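Local coordinates for protein TqaA (Penicillium aethiopicum, PDB 5DLK) that forms part of a fungal nonribosomal peptide synthetase, of which this condensation-like terminal domain probably closes the finished peptide into a ring, at residues A[303-311]-A[383-391]; A[331-339]-A[349-357]. One frame throughout, in Å; residues are numbered along the deposited sequence.

Overall arrangement
The two interactions show how one sheet can tie together distant parts of a chain. Both lie in the same condensation-type domain, about 12 Å apart between centres, and share the six-stranded mixed sheet. Strand 303-310 comes first in sequence, followed by strand 329-336, helix 346-358 and finally strand 386-390, so the short-range interaction 2 falls between the two halves of the long-range interaction 1. Strands 303-310 and 329-336 are sheet neighbours, linked by a probable hydrogen bond between L333 N and F306 O and by the D303–R334 salt bridge. In one conformer H308 also packs on Y357. N311 of interaction 1 and Y357 of interaction 2 both belong to the phosphopantetheine-binding site, empty in this chain.

Interaction 1: residues A[303-311]-A[383-391]; sequences DVVFGHTVN and PLSLIVQHQ. With EDO (1,2-ethanediol), chain H.
A parallel strand pairing inside the mixed sheet brings G307 beside I387 and H308 beside V388, and it illustrates how a short run of backbone bonds can join segments far apart in sequence. G307 N donates to L386 O over 2.8 Å, arriving nearly along the C=O axis although the bond is bent at the hydrogen (140°). V388 N then returns a bond of 3.0 Å to G307 O, and T309 N gives one of 3.1 Å to V388 O. The strands run at 33° to each other, so direct backbone pairing is brief; past it, a water joins T309 O to H390 N.

L384 CD1 sits 3.8 Å from G307 CA, where a CB on the glycine would probably run into that methyl. Elsewhere V388 CG2 meets F306 CE2 obliquely to the ring, at 4.0 Å; with CG1 anti to the backbone N (chi1 175°), the other methyl is the one that touches. The H308 ring leads off instead, in one of its two conformers with ND1 hydrogen-bonded to K288. T309 OG1 donates to Q389 OE1 over 2.8 Å from a position tilted out of the amide plane, while Q389 NE2 donates to Q391 OE1 over 3.0 Å, so both ends of this buried amide are engaged. Ethanediol, probably from the crystallisation liquor, accepts a bond from L384 N.

Strand 329-336 pairs with V304, F306, H308 and V310 along one edge of strand 303-310, strand 422-428 flanks 386-390 beyond, and helix 283-299 packs over F306, L386 and V388.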
loop_
_atom_site.group_PDB
_atom_site.type_symbol
_atom_site.label_atom_id
_atom_site.label_comp_id
_atom_site.label_asym_id
_atom_site.label_seq_id
_atom_site.Cartn_x
_atom_site.Cartn_y
_atom_site.Cartn_z
ATOM N N ASP A 303 -20.368 -5.489 19.230
ATOM C CA ASP A 303 -19.511 -4.310 19.141
ATOM C C ASP A 303 -18.149 -4.808 18.689
ATOM O O ASP A 303 -17.409 -5.360 19.501
ATOM C CB ASP A 303 -19.436 -3.612 20.511
ATOM C CG ASP A 303 -18.581 -2.363 20.502
ATOM O OD1 ASP A 303 -18.269 -1.828 19.421
ATOM O OD2 ASP A 303 -18.202 -1.905 21.606
ATOM N N VAL A 304 -17.842 -4.698 17.395
ATOM C CA VAL A 304 -16.605 -5.316 16.911
ATOM C C VAL A 304 -15.646 -4.247 16.383
ATOM O O VAL A 304 -16.072 -3.199 15.886
ATOM C CB VAL A 304 -16.876 -6.370 15.819
ATOM C CG1 VAL A 304 -17.758 -7.511 16.368
ATOM C CG2 VAL A 304 -17.497 -5.730 14.597
ATOM N N VAL A 305 -14.350 -4.497 16.539
ATOM C CA VAL A 305 -13.347 -3.587 16.007
ATOM C C VAL A 305 -12.373 -4.400 15.187
ATOM O O VAL A 305 -11.885 -5.423 15.657
ATOM C CB VAL A 305 -12.572 -2.816 17.113
ATOM C CG1 VAL A 305 -11.529 -1.885 16.468
ATOM C CG2 VAL A 305 -13.555 -1.993 17.970
ATOM N N PHE A 306 -12.137 -3.999 13.945
ATOM C CA PHE A 306 -11.102 -4.673 13.153
ATOM C C PHE A 306 -10.354 -3.619 12.337
ATOM O O PHE A 306 -10.723 -2.448 12.333
ATOM C CB PHE A 306 -11.711 -5.786 12.260
ATOM C CG PHE A 306 -12.866 -5.335 11.390
ATOM C CD1 PHE A 306 -14.162 -5.258 11.901
ATOM C CD2 PHE A 306 -12.652 -4.968 10.071
ATOM C CE1 PHE A 306 -15.232 -4.845 11.094
ATOM C CE2 PHE A 306 -13.711 -4.546 9.259
ATOM C CZ PHE A 306 -15.001 -4.477 9.771
ATOM N N GLY A 307 -9.280 -4.003 11.670
ATOM C CA GLY A 307 -8.520 -3.001 10.939
ATOM C C GLY A 307 -9.012 -2.850 9.513
ATOM O O GLY A 307 -9.603 -3.782 8.946
ATOM N N HIS A 308 -8.826 -1.665 8.938
ATOM C CA HIS A 308 -9.058 -1.513 7.505
ATOM C C HIS A 308 -8.103 -0.473 6.936
ATOM O O HIS A 308 -7.532 0.334 7.665
ATOM C CB HIS A 308 -10.528 -1.171 7.186
ATOM C CG HIS A 308 -10.903 0.266 7.409
ATOM N ND1 HIS A 308 -11.688 0.973 6.523
ATOM C CD2 HIS A 308 -10.635 1.114 8.432
ATOM C CE1 HIS A 308 -11.875 2.200 6.979
ATOM N NE2 HIS A 308 -11.237 2.314 8.132
ATOM N N THR A 309 -7.891 -0.551 5.628
ATOM C CA THR A 309 -6.984 0.340 4.920
ATOM C C THR A 309 -7.705 1.590 4.437
ATOM O O THR A 309 -8.774 1.500 3.823
ATOM C CB THR A 309 -6.350 -0.368 3.709
ATOM O OG1 THR A 309 -5.756 -1.588 4.147
ATOM C CG2 THR A 309 -5.301 0.531 3.074
ATOM N N VAL A 310 -7.134 2.753 4.765
ATOM C CA VAL A 310 -7.616 4.035 4.280
ATOM C C VAL A 310 -6.527 4.644 3.405
ATOM O O VAL A 310 -5.350 4.294 3.544
ATOM C CB VAL A 310 -7.980 4.999 5.451
ATOM C CG1 VAL A 310 -9.156 4.378 6.285
ATOM C CG2 VAL A 310 -6.753 5.269 6.329
ATOM N N ASN A 311 -6.887 5.552 2.503
ATOM C CA ASN A 311 -5.877 5.986 1.538
ATOM C C ASN A 311 -4.979 7.118 2.055
ATOM O O ASN A 311 -3.901 7.358 1.498
ATOM C CB ASN A 311 -6.534 6.375 0.198
ATOM C CG ASN A 311 -7.515 7.536 0.322
ATOM O OD1 ASN A 311 -7.296 8.493 1.068
ATOM N ND2 ASN A 311 -8.604 7.457 -0.431
ATOM N N PRO A 383 -1.308 -4.825 17.738
ATOM C CA PRO A 383 -1.431 -4.974 16.290
ATOM C C PRO A 383 -2.885 -5.151 15.864
ATOM O O PRO A 383 -3.733 -5.584 16.667
ATOM C CB PRO A 383 -0.642 -6.240 16.011
ATOM C CG PRO A 383 -0.927 -7.091 17.222
ATOM C CD PRO A 383 -1.044 -6.123 18.394
ATOM N N LEU A 384 -3.176 -4.804 14.620
ATOM C CA LEU A 384 -4.457 -5.215 14.025
ATOM C C LEU A 384 -4.335 -6.653 13.542
ATOM O O LEU A 384 -3.394 -6.988 12.823
ATOM C CB LEU A 384 -4.847 -4.296 12.868
ATOM C CG LEU A 384 -5.012 -2.843 13.286
ATOM C CD1 LEU A 384 -5.048 -1.927 12.060
ATOM C CD2 LEU A 384 -6.304 -2.687 14.074
ATOM N N SER A 385 -5.282 -7.504 13.917
ATOM C CA SER A 385 -5.145 -8.923 13.605
ATOM C C SER A 385 -5.878 -9.295 12.319
ATOM O O SER A 385 -5.635 -10.363 11.741
ATOM C CB SER A 385 -5.658 -9.768 14.769
ATOM O OG SER A 385 -7.006 -9.454 15.038
ATOM N N LEU A 386 -6.799 -8.427 11.907
ATOM C CA LEU A 386 -7.544 -8.570 10.661
ATOM C C LEU A 386 -7.595 -7.225 9.975
ATOM O O LEU A 386 -7.945 -6.217 10.596
ATOM C CB LEU A 386 -8.970 -9.083 10.918
ATOM C CG LEU A 386 -9.833 -9.160 9.661
ATOM C CD1 LEU A 386 -9.363 -10.307 8.768
ATOM C CD2 LEU A 386 -11.312 -9.341 10.040
ATOM N N ILE A 387 -7.211 -7.183 8.703
ATOM C CA ILE A 387 -7.240 -5.933 7.968
ATOM C C ILE A 387 -7.992 -6.126 6.659
ATOM O O ILE A 387 -7.638 -6.981 5.850
ATOM C CB ILE A 387 -5.828 -5.402 7.662
ATOM C CG1 ILE A 387 -5.012 -5.311 8.955
ATOM C CG2 ILE A 387 -5.913 -4.046 6.911
ATOM C CD1 ILE A 387 -3.596 -4.777 8.773
ATOM N N VAL A 388 -9.023 -5.313 6.462
ATOM C CA VAL A 388 -9.827 -5.361 5.251
ATOM C C VAL A 388 -9.442 -4.207 4.336
ATOM O O VAL A 388 -9.461 -3.031 4.737
ATOM C CB VAL A 388 -11.305 -5.291 5.569
ATOM C CG1 VAL A 388 -12.131 -5.229 4.287
ATOM C CG2 VAL A 388 -11.689 -6.498 6.441
ATOM N N GLN A 389 -9.075 -4.549 3.105
ATOM C CA GLN A 389 -8.620 -3.548 2.137
ATOM C C GLN A 389 -9.412 -3.686 0.839
ATOM O O GLN A 389 -9.185 -4.630 0.069
ATOM C CB GLN A 389 -7.130 -3.706 1.849
ATOM C CG GLN A 389 -6.574 -2.626 0.900
ATOM C CD GLN A 389 -5.057 -2.569 0.915
ATOM O OE1 GLN A 389 -4.422 -2.659 1.980
ATOM N NE2 GLN A 389 -4.461 -2.398 -0.261
ATOM N N HIS A 390 -10.322 -2.750 0.592
ATOM C CA HIS A 390 -11.045 -2.738 -0.676
ATOM C C HIS A 390 -10.241 -1.947 -1.705
ATOM O O HIS A 390 -9.839 -0.805 -1.452
ATOM C CB HIS A 390 -12.434 -2.123 -0.548
ATOM C CG HIS A 390 -13.146 -2.070 -1.857
ATOM N ND1 HIS A 390 -13.439 -3.211 -2.575
ATOM C CD2 HIS A 390 -13.522 -1.028 -2.630
ATOM C CE1 HIS A 390 -14.020 -2.870 -3.711
ATOM N NE2 HIS A 390 -14.096 -1.551 -3.764
ATOM N N GLN A 391 -9.997 -2.556 -2.857
ATOM C CA GLN A 391 -9.117 -1.962 -3.858
ATOM C C GLN A 391 -9.883 -1.084 -4.835
ATOM O O GLN A 391 -10.091 -1.474 -5.977
ATOM C CB GLN A 391 -8.379 -3.072 -4.623
ATOM C CG GLN A 391 -7.640 -4.055 -3.728
ATOM C CD GLN A 391 -6.327 -3.521 -3.182
ATOM O OE1 GLN A 391 -6.242 -2.399 -2.680
ATOM N NE2 GLN A 391 -5.289 -4.345 -3.265
HETATM C C1 EDO H . -0.903 -3.813 11.749
HETATM O O1 EDO H . -1.011 -3.683 13.166
HETATM C C2 EDO H . -1.160 -2.451 11.111
HETATM O O2 EDO H . -0.184 -1.484 11.528
HETATM O O HOH W 1 -10.244 -0.262 2.194
#

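Interaction 2: residues A[331-339]-A[349-357]; sequences VPLRVTFPE and LLHHTQTQY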
loop_
_atom_site.group_PDB
_atom_site.type_symbol
_atom_site.label_atom_id
_atom_site.label_comp_id
_atom_site.label_asym_id
_atom_site.label_seq_id
_atom_site.Cartn_x
_atom_site.Cartn_y
_atom_site.Cartn_z
ATOM N N VAL A 331 -6.085 1.435 10.078
ATOM C CA VAL A 331 -6.682 2.051 11.281
ATOM C C VAL A 331 -7.896 1.240 11.744
ATOM O O VAL A 331 -8.443 0.427 10.977
ATOM C CB VAL A 331 -7.096 3.520 11.022
ATOM C CG1 VAL A 331 -5.877 4.386 10.596
ATOM C CG2 VAL A 331 -8.246 3.601 10.002
ATOM N N PRO A 332 -8.321 1.432 13.003
ATOM C CA PRO A 332 -9.494 0.708 13.505
ATOM C C PRO A 332 -10.799 1.155 12.874
ATOM O O PRO A 332 -11.062 2.343 12.685
ATOM C CB PRO A 332 -9.511 1.052 15.010
ATOM C CG PRO A 332 -8.191 1.741 15.281
ATOM C CD PRO A 332 -7.808 2.380 14.013
ATOM N N LEU A 333 -11.625 0.164 12.561
ATOM C CA LEU A 333 -12.988 0.385 12.136
ATOM C C LEU A 333 -13.857 -0.276 13.183
ATOM O O LEU A 333 -13.698 -1.466 13.457
ATOM C CB LEU A 333 -13.241 -0.232 10.747
ATOM C CG LEU A 333 -14.679 -0.055 10.251
ATOM C CD1 LEU A 333 -15.012 1.438 10.113
ATOM C CD2 LEU A 333 -14.838 -0.794 8.914
ATOM N N ARG A 334 -14.755 0.499 13.780
ATOM C CA ARG A 334 -15.657 -0.017 14.798
ATOM C C ARG A 334 -17.073 -0.106 14.261
ATOM O O ARG A 334 -17.585 0.869 13.691
ATOM C CB ARG A 334 -15.635 0.901 16.033
ATOM C CG ARG A 334 -16.536 0.405 17.161
ATOM C CD ARG A 334 -16.485 1.382 18.334
ATOM N NE ARG A 334 -17.192 0.846 19.494
ATOM C CZ ARG A 334 -17.272 1.486 20.654
ATOM N NH1 ARG A 334 -16.686 2.668 20.790
ATOM N NH2 ARG A 334 -17.929 0.937 21.674
ATOM N N VAL A 335 -17.708 -1.250 14.457
ATOM C CA VAL A 335 -19.093 -1.436 14.037
ATOM C C VAL A 335 -19.895 -1.901 15.240
ATOM O O VAL A 335 -19.591 -2.933 15.849
ATOM C CB VAL A 335 -19.205 -2.441 12.867
ATOM C CG1 VAL A 335 -20.670 -2.669 12.470
ATOM C CG2 VAL A 335 -18.376 -1.949 11.690
ATOM N N THR A 336 -20.932 -1.139 15.569
ATOM C CA THR A 336 -21.703 -1.407 16.776
ATOM C C THR A 336 -23.143 -1.690 16.385
ATOM O O THR A 336 -23.822 -0.815 15.826
ATOM C CB THR A 336 -21.677 -0.239 17.750
ATOM O OG1 THR A 336 -22.516 0.802 17.243
ATOM C CG2 THR A 336 -20.267 0.290 17.921
ATOM N N PHE A 337 -23.593 -2.889 16.715
ATOM C CA PHE A 337 -24.947 -3.353 16.405
ATOM C C PHE A 337 -25.887 -3.047 17.553
ATOM O O PHE A 337 -25.501 -3.182 18.706
ATOM C CB PHE A 337 -24.952 -4.859 16.167
ATOM C CG PHE A 337 -24.070 -5.310 15.040
ATOM C CD1 PHE A 337 -22.693 -5.447 15.218
ATOM C CD2 PHE A 337 -24.633 -5.657 13.813
ATOM C CE1 PHE A 337 -21.883 -5.892 14.180
ATOM C CE2 PHE A 337 -23.834 -6.097 12.770
ATOM C CZ PHE A 337 -22.450 -6.219 12.956
ATOM N N PRO A 338 -27.138 -2.680 17.248
ATOM C CA PRO A 338 -28.096 -2.448 18.337
ATOM C C PRO A 338 -28.629 -3.763 18.919
ATOM O O PRO A 338 -28.366 -4.836 18.387
ATOM C CB PRO A 338 -29.224 -1.661 17.645
ATOM C CG PRO A 338 -29.235 -2.175 16.266
ATOM C CD PRO A 338 -27.728 -2.414 15.929
ATOM N N GLU A 339 -29.405 -3.678 20.002
ATOM C CA GLU A 339 -30.078 -4.870 20.522
ATOM C C GLU A 339 -31.098 -5.403 19.507
ATOM O O GLU A 339 -31.532 -4.662 18.619
ATOM C CB GLU A 339 -30.760 -4.554 21.862
ATOM C CG GLU A 339 -29.791 -4.190 22.991
ATOM C CD GLU A 339 -28.801 -5.323 23.335
ATOM O OE1 GLU A 339 -29.233 -6.491 23.503
ATOM O OE2 GLU A 339 -27.582 -5.044 23.430
ATOM N N LEU A 349 -27.341 -1.552 8.698
ATOM C CA LEU A 349 -25.943 -1.912 8.940
ATOM C C LEU A 349 -25.041 -1.243 7.912
ATOM O O LEU A 349 -23.963 -0.740 8.252
ATOM C CB LEU A 349 -25.765 -3.446 8.918
ATOM C CG LEU A 349 -24.308 -3.909 8.895
ATOM C CD1 LEU A 349 -23.592 -3.428 10.151
ATOM C CD2 LEU A 349 -24.221 -5.441 8.758
ATOM N N LEU A 350 -25.462 -1.229 6.647
ATOM C CA LEU A 350 -24.628 -0.617 5.608
ATOM C C LEU A 350 -24.431 0.889 5.890
ATOM O O LEU A 350 -23.322 1.395 5.797
ATOM C CB LEU A 350 -25.244 -0.815 4.228
ATOM C CG LEU A 350 -25.253 -2.291 3.796
ATOM C CD1 LEU A 350 -26.067 -2.464 2.506
ATOM C CD2 LEU A 350 -23.823 -2.752 3.584
ATOM N N HIS A 351 -25.510 1.585 6.243
ATOM C CA HIS A 351 -25.396 3.023 6.514
ATOM C C HIS A 351 -24.479 3.297 7.694
ATOM O O HIS A 351 -23.650 4.214 7.640
ATOM C CB HIS A 351 -26.779 3.657 6.754
ATOM C CG HIS A 351 -27.508 3.958 5.482
ATOM N ND1 HIS A 351 -26.953 4.720 4.476
ATOM C CD2 HIS A 351 -28.728 3.576 5.038
ATOM C CE1 HIS A 351 -27.806 4.801 3.469
ATOM N NE2 HIS A 351 -28.890 4.116 3.784
ATOM N N HIS A 352 -24.626 2.502 8.750
ATOM C CA HIS A 352 -23.786 2.652 9.934
ATOM C C HIS A 352 -22.324 2.384 9.597
ATOM O O HIS A 352 -21.437 3.146 9.995
ATOM C CB HIS A 352 -24.258 1.723 11.060
ATOM C CG HIS A 352 -23.333 1.678 12.244
ATOM N ND1 HIS A 352 -23.131 2.762 13.078
ATOM C CD2 HIS A 352 -22.565 0.676 12.736
ATOM C CE1 HIS A 352 -22.262 2.429 14.022
ATOM N NE2 HIS A 352 -21.918 1.163 13.848
ATOM N N THR A 353 -22.067 1.299 8.874
ATOM C CA THR A 353 -20.690 0.929 8.545
ATOM C C THR A 353 -20.040 2.047 7.737
ATOM O O THR A 353 -18.863 2.385 7.935
ATOM C CB THR A 353 -20.644 -0.412 7.776
ATOM O OG1 THR A 353 -21.189 -1.435 8.618
ATOM C CG2 THR A 353 -19.216 -0.797 7.418
ATOM N N GLN A 354 -20.819 2.653 6.846
ATOM C CA GLN A 354 -20.241 3.680 6.005
ATOM C C GLN A 354 -19.898 4.914 6.833
ATOM O O GLN A 354 -18.820 5.472 6.700
ATOM C CB GLN A 354 -21.169 4.045 4.846
ATOM C CG GLN A 354 -20.497 4.966 3.806
ATOM C CD GLN A 354 -21.097 4.769 2.426
ATOM O OE1 GLN A 354 -21.018 3.678 1.855
ATOM N NE2 GLN A 354 -21.730 5.816 1.895
ATOM N N THR A 355 -20.794 5.326 7.723
ATOM C CA THR A 355 -20.451 6.488 8.531
ATOM C C THR A 355 -19.347 6.170 9.550
ATOM O O THR A 355 -18.602 7.060 9.935
ATOM C CB THR A 355 -21.706 7.082 9.212
ATOM O OG1 THR A 355 -22.369 6.086 9.963
ATOM C CG2 THR A 355 -22.680 7.568 8.157
ATOM N N GLN A 356 -19.185 4.911 9.959
ATOM C CA GLN A 356 -18.074 4.578 10.854
ATOM C C GLN A 356 -16.722 4.743 10.167
ATOM O O GLN A 356 -15.691 4.836 10.834
ATOM C CB GLN A 356 -18.226 3.159 11.414
ATOM C CG GLN A 356 -19.372 3.062 12.441
ATOM C CD GLN A 356 -19.107 3.948 13.666
ATOM O OE1 GLN A 356 -19.594 5.081 13.748
ATOM N NE2 GLN A 356 -18.346 3.427 14.623
ATOM N N TYR A 357 -16.736 4.786 8.833
ATOM C CA TYR A 357 -15.562 5.187 8.049
ATOM C C TYR A 357 -15.523 6.709 7.821
ATOM O O TYR A 357 -14.487 7.340 8.019
ATOM C CB TYR A 357 -15.566 4.442 6.707
ATOM C CG TYR A 357 -14.719 5.077 5.629
ATOM C CD1 TYR A 357 -13.337 5.194 5.778
ATOM C CD2 TYR A 357 -15.294 5.519 4.447
ATOM C CE1 TYR A 357 -12.548 5.754 4.778
ATOM C CE2 TYR A 357 -14.518 6.087 3.450
ATOM C CZ TYR A 357 -13.155 6.206 3.622
ATOM O OH TYR A 357 -12.389 6.766 2.620
HETATM O O HOH W 2 -12.470 4.340 11.314
#
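Two hydrogen bonds join H352 and Q356 of the helix to the backbone of strand 331-336, an example of side chains serving the polar groups of a sheet edge. T336 N donates to H352 NE2 over 3.0 Å in an almost straight line (174°), its nitrogen lying a little out of the ring plane. As an acceptor here, NE2 probably carries no proton. Q356 NE2 gives the second bond, 2.8 Å to R334 O; the oxygen lies in the amide plane, but the donor stands above the carbonyl plane. Chi1 (-71°) sets Q356 CG over one face of the H352 ring, offset toward its rim, and a bend at chi2 then brings the amide back to the strand, while Q356 OE1 reaches R359. With an alanine in place of H352, T336 N would probably lose its acceptor and the folded Q356 chain the flat surface it rests on. A water bridges P332 O and Q356 O. The R334 side chain leads away from the helix, its NH1 bonded to D237 O and Y235 O.

Within the helix, T353 OG1 bonds to L349 O at 2.9 Å, joining the T353 amide on that oxygen from the opposite face of its plane.

The apolar contacts lie alongside. L349 CD1 touches both V335 CG1 (3.8 Å) and F337 CE2 (3.7 Å), the latter obliquely to the ring. L333 CD1 packs on Q356 CB at 3.9 Å.

This is a strand-loop-helix unit in which segment 349-357 of helix 346-358 runs back at 150° to 331-336, on an outermost strand, carrying Y357 to the phosphopantetheine-binding site.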